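Local coordinates for protein translation initiation factor eIF-2B (Pyrococcus horikoshii, PDB 1VB5) that probably promotes exchange of GDP for GTP on initiation factor 2, as a regulatory subunit of the archaeal factor aIF2B, at residues B[104-109]-B[178-183]; B[185-190]-B[230-235]. One frame throughout, in Å; residues are numbered along the deposited sequence.

Contact 1: B[104-109]-B[178-183]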
# COMPACT_ATOMS: atom_id res chain seq x y z
N ALA B 104 2.48 -4.22 -26.18
CA ALA B 104 1.39 -3.42 -26.74
C ALA B 104 0.37 -4.32 -27.43
O ALA B 104 -0.83 -4.07 -27.38
CB ALA B 104 1.94 -2.40 -27.73
N GLN B 105 0.87 -5.36 -28.09
CA GLN B 105 0.04 -6.31 -28.81
C GLN B 105 -0.92 -6.99 -27.84
O GLN B 105 -2.07 -7.28 -28.17
CB GLN B 105 0.96 -7.35 -29.46
CG GLN B 105 0.43 -7.98 -30.73
CD GLN B 105 1.39 -9.02 -31.29
OE1 GLN B 105 2.59 -8.77 -31.42
NE2 GLN B 105 0.86 -10.19 -31.61
N LEU B 106 -0.43 -7.24 -26.63
CA LEU B 106 -1.21 -7.87 -25.57
C LEU B 106 -2.41 -7.02 -25.17
O LEU B 106 -3.51 -7.53 -24.95
CB LEU B 106 -0.31 -8.09 -24.36
CG LEU B 106 -0.83 -8.73 -23.08
CD1 LEU B 106 -1.32 -10.15 -23.37
CD2 LEU B 106 0.30 -8.76 -22.05
N ILE B 107 -2.20 -5.71 -25.07
CA ILE B 107 -3.25 -4.77 -24.68
C ILE B 107 -4.43 -4.81 -25.66
O ILE B 107 -4.25 -5.03 -26.86
CB ILE B 107 -2.67 -3.33 -24.59
CG1 ILE B 107 -1.62 -3.28 -23.47
CG2 ILE B 107 -3.78 -2.33 -24.31
CD1 ILE B 107 -0.87 -1.97 -23.36
N ASP B 108 -5.64 -4.60 -25.14
CA ASP B 108 -6.84 -4.61 -25.96
C ASP B 108 -7.67 -3.34 -25.77
O ASP B 108 -7.54 -2.65 -24.76
CB ASP B 108 -7.72 -5.82 -25.62
CG ASP B 108 -7.08 -7.14 -25.98
OD1 ASP B 108 -7.63 -8.18 -25.59
OD2 ASP B 108 -6.03 -7.13 -26.67
N ASP B 109 -8.53 -3.06 -26.75
CA ASP B 109 -9.41 -1.90 -26.69
C ASP B 109 -10.34 -2.01 -25.51
O ASP B 109 -10.87 -3.08 -25.23
CB ASP B 109 -10.25 -1.79 -27.96
CG ASP B 109 -9.56 -1.01 -29.05
OD1 ASP B 109 -9.26 0.18 -28.82
OD2 ASP B 109 -9.32 -1.58 -30.14
N ALA B 178 -9.78 -2.76 -12.85
CA ALA B 178 -8.84 -3.09 -13.92
C ALA B 178 -9.25 -4.33 -14.68
O ALA B 178 -10.00 -5.16 -14.17
CB ALA B 178 -7.45 -3.27 -13.34
N SER B 179 -8.75 -4.45 -15.91
CA SER B 179 -9.04 -5.62 -16.74
C SER B 179 -7.72 -6.37 -16.94
O SER B 179 -7.71 -7.52 -17.40
CB SER B 179 -9.59 -5.19 -18.09
OG SER B 179 -8.63 -4.42 -18.80
N ILE B 180 -6.62 -5.72 -16.59
CA ILE B 180 -5.30 -6.31 -16.72
C ILE B 180 -4.27 -5.50 -15.95
O ILE B 180 -4.39 -4.28 -15.83
CB ILE B 180 -4.88 -6.41 -18.22
CG1 ILE B 180 -3.52 -7.10 -18.34
CG2 ILE B 180 -4.81 -5.02 -18.83
CD1 ILE B 180 -3.14 -7.45 -19.78
N ALA B 181 -3.27 -6.19 -15.41
CA ALA B 181 -2.22 -5.55 -14.65
C ALA B 181 -0.89 -5.78 -15.36
O ALA B 181 -0.62 -6.88 -15.85
CB ALA B 181 -2.17 -6.13 -13.24
N ILE B 182 -0.07 -4.73 -15.42
CA ILE B 182 1.24 -4.81 -16.06
C ILE B 182 2.24 -4.04 -15.22
O ILE B 182 2.14 -2.83 -15.07
CB ILE B 182 1.22 -4.19 -17.48
CG1 ILE B 182 0.23 -4.94 -18.37
CG2 ILE B 182 2.61 -4.25 -18.10
CD1 ILE B 182 0.13 -4.40 -19.80
N VAL B 183 3.21 -4.76 -14.65
CA VAL B 183 4.24 -4.12 -13.84
C VAL B 183 5.61 -4.50 -14.40
O VAL B 183 5.73 -5.43 -15.20
CB VAL B 183 4.16 -4.57 -12.36
CG1 VAL B 183 2.78 -4.23 -11.79
CG2 VAL B 183 4.44 -6.06 -12.24
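Leu-106, in the last turn of helix 78-106, turns its side chain onto the strand 180-183, where its branch carbon CG lies 4.2 Å from the terminal methyl CD1 of Ile-180. The isoleucine makes this approach by being drawn out straight, with CG1 anti to the backbone N (chi1 -177°) and CD1 continuing the extended chain, which brings the CD1 methyl out from the strand to the leucine. Next along the chain, Ile-107 breaks the helical conformation, although its N still makes a weak hydrogen bond to Ala-104 O at 3.1 Å. Its CG1 lies 4.2 Å from CD1 of Ile-182, two residues further along the same strand. Ile-180 CD1 and Ile-182 CD1 are 4.5 Å apart, so the two side chains meet Leu-106 and Ile-107 side by side. Strand 180-183 is the fourth strand of the mixed, mostly parallel sheet, whose order 3-2-1-4-5-6 is that of a Rossmann-like fold, and it runs beside the first, 111-115; the helix that leads into that first strand thus ends over its neighbour. Helix 120-131 covers Ile-107 further, whereas helix 200-209 packs on Ala-181 and Val-183, which alternate with the two isoleucines. At the helix end itself, Lys-134 NZ hydrogen-bonds to the carbonyl oxygens of Ala-104 and Ile-107, a positive group that would suit the negative end of the helix dipole. From Asp-108 onward the contact is indirect: the carboxylate of Asp-111 receives Asp-108 N on OD2 and pairs with the hydroxyl of Ser-179 through OD1, joining the loop after the helix to the residue just before the strand.

Contact 2: B[185-190]-B[230-235]; sequences ADMITK and GDVMLM
Val-232 presses its CG2 methyl against CG2 of Thr-189, the two carbons 3.6 Å apart and the side chains crossing at about a right angle. The same valine methyl is 4.4 Å from SD of Met-187, and that sulfur in turn lies 4.3 Å from CG2 of Thr-189, so the three groups form a small apolar cluster in which one valine branch faces two residues of the other segment. Met-187 gets there with its chain extended as far as SD (chi1 177°), which carries the sulfur well out from its strand. In Thr-189 the methyl stands anti to the carbonyl carbon and faces the valine, while the hydroxyl (chi1 63°) is committed elsewhere: OG1 is hydrogen-bonded to Asp-191 OD1 and to the backbone N of Tyr-193. Both partners belong to the turn of the beta hairpin formed by strands 187-188 and 194-197, and they fix the rotation of the threonine. At the start of the hairpin, Asp-186 and Met-187 both face Val-195 in a classic beta bulge. The loop carrying Val-232, between strands 214-217 and 240-241, is held further along by Ser-61, whose OG bonds to Met-233 O and Met-235 N, and Leu-234 packs on Leu-173 of the second subunit. No hydrogen bond joins the two segments, so their direct attraction, over 88 Å² of buried surface, is dispersion between methyls and a thioether, which sets no preferred direction, and the orientation of the threonine comes from its polar bonds within the hairpin.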
# COMPACT_ATOMS: atom_id res chain seq x y z
N ALA B 185 9.96 -5.07 -13.51
CA ALA B 185 10.71 -5.97 -12.64
C ALA B 185 12.16 -5.53 -12.55
O ALA B 185 12.74 -5.07 -13.53
CB ALA B 185 10.63 -7.39 -13.18
N ASP B 186 12.73 -5.68 -11.36
CA ASP B 186 14.13 -5.35 -11.13
C ASP B 186 14.94 -6.63 -11.28
O ASP B 186 16.14 -6.60 -11.53
CB ASP B 186 14.30 -4.77 -9.72
CG ASP B 186 13.60 -3.43 -9.56
OD1 ASP B 186 14.13 -2.41 -10.05
OD2 ASP B 186 12.50 -3.40 -8.97
N MET B 187 14.26 -7.77 -11.14
CA MET B 187 14.92 -9.06 -11.26
C MET B 187 13.94 -10.22 -11.35
O MET B 187 12.89 -10.21 -10.70
CB MET B 187 15.85 -9.31 -10.06
CG MET B 187 16.52 -10.68 -10.09
SD MET B 187 17.42 -11.13 -8.60
CE MET B 187 18.53 -9.73 -8.40
N ILE B 188 14.28 -11.20 -12.18
CA ILE B 188 13.48 -12.41 -12.30
C ILE B 188 14.46 -13.44 -11.75
O ILE B 188 15.50 -13.70 -12.38
CB ILE B 188 13.14 -12.78 -13.77
CG1 ILE B 188 12.33 -11.65 -14.44
CG2 ILE B 188 12.37 -14.09 -13.80
CD1 ILE B 188 11.00 -11.32 -13.76
N THR B 189 14.17 -14.00 -10.58
CA THR B 189 15.07 -14.96 -9.97
C THR B 189 15.19 -16.23 -10.80
O THR B 189 14.45 -16.44 -11.76
CB THR B 189 14.61 -15.35 -8.54
OG1 THR B 189 13.33 -15.99 -8.60
CG2 THR B 189 14.49 -14.11 -7.67
N LYS B 190 16.15 -17.07 -10.43
CA LYS B 190 16.38 -18.32 -11.12
C LYS B 190 15.16 -19.24 -11.06
O LYS B 190 14.88 -19.97 -12.00
CB LYS B 190 17.59 -19.04 -10.51
CG LYS B 190 18.00 -20.29 -11.26
CD LYS B 190 19.10 -21.05 -10.56
CE LYS B 190 19.45 -22.32 -11.32
NZ LYS B 190 20.49 -23.13 -10.62
N GLY B 230 14.68 -17.21 -2.34
CA GLY B 230 15.05 -17.21 -0.93
C GLY B 230 16.37 -16.55 -0.58
O GLY B 230 16.62 -16.27 0.60
N ASP B 231 17.21 -16.28 -1.57
CA ASP B 231 18.50 -15.66 -1.29
C ASP B 231 18.62 -14.21 -1.74
O ASP B 231 19.66 -13.58 -1.58
CB ASP B 231 19.62 -16.49 -1.92
CG ASP B 231 19.68 -17.91 -1.38
OD1 ASP B 231 19.80 -18.06 -0.14
OD2 ASP B 231 19.60 -18.86 -2.18
N VAL B 232 17.53 -13.67 -2.29
CA VAL B 232 17.54 -12.29 -2.77
C VAL B 232 17.76 -11.26 -1.67
O VAL B 232 17.26 -11.40 -0.55
CB VAL B 232 16.21 -11.96 -3.49
CG1 VAL B 232 16.16 -10.48 -3.85
CG2 VAL B 232 16.07 -12.82 -4.73
N MET B 233 18.53 -10.22 -2.00
CA MET B 233 18.82 -9.12 -1.08
C MET B 233 17.89 -7.97 -1.45
O MET B 233 17.93 -7.48 -2.58
CB MET B 233 20.27 -8.65 -1.23
CG MET B 233 21.33 -9.59 -0.68
SD MET B 233 23.01 -9.01 -1.10
CE MET B 233 23.27 -7.71 0.13
N LEU B 234 17.05 -7.53 -0.51
CA LEU B 234 16.13 -6.42 -0.76
C LEU B 234 16.72 -5.14 -0.17
O LEU B 234 16.79 -4.99 1.05
CB LEU B 234 14.77 -6.73 -0.15
CG LEU B 234 14.11 -8.03 -0.62
CD1 LEU B 234 12.81 -8.26 0.14
CD2 LEU B 234 13.86 -7.97 -2.12
N MET B 235 17.14 -4.24 -1.05
CA MET B 235 17.75 -2.97 -0.64
C MET B 235 16.83 -2.08 0.18
O MET B 235 15.61 -2.05 -0.02
CB MET B 235 18.24 -2.22 -1.89
CG MET B 235 19.09 -0.99 -1.59
SD MET B 235 19.85 -0.26 -3.07
CE MET B 235 18.62 0.99 -3.52

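In the fold
The chain first passes through the N-terminal helices up to helix 78-106, whose end opens contact 1. It then builds strands 111-115, 136-141 and 163-166 with their helices, and returns to the sheet at strand 180-183, closing a loop of 68 residues. After one intervening residue, segment 185-190 opens contact 2, which closes at 230-235 after 39 residues that include helix 200-209 and strand 214-217. The two loops therefore follow in series, neither nested nor crossed, with centres about 25 Å apart. Contact 1 ties a helix end to the parallel sheet; contact 2 ties the small antiparallel sheet to a loop near the second subunit.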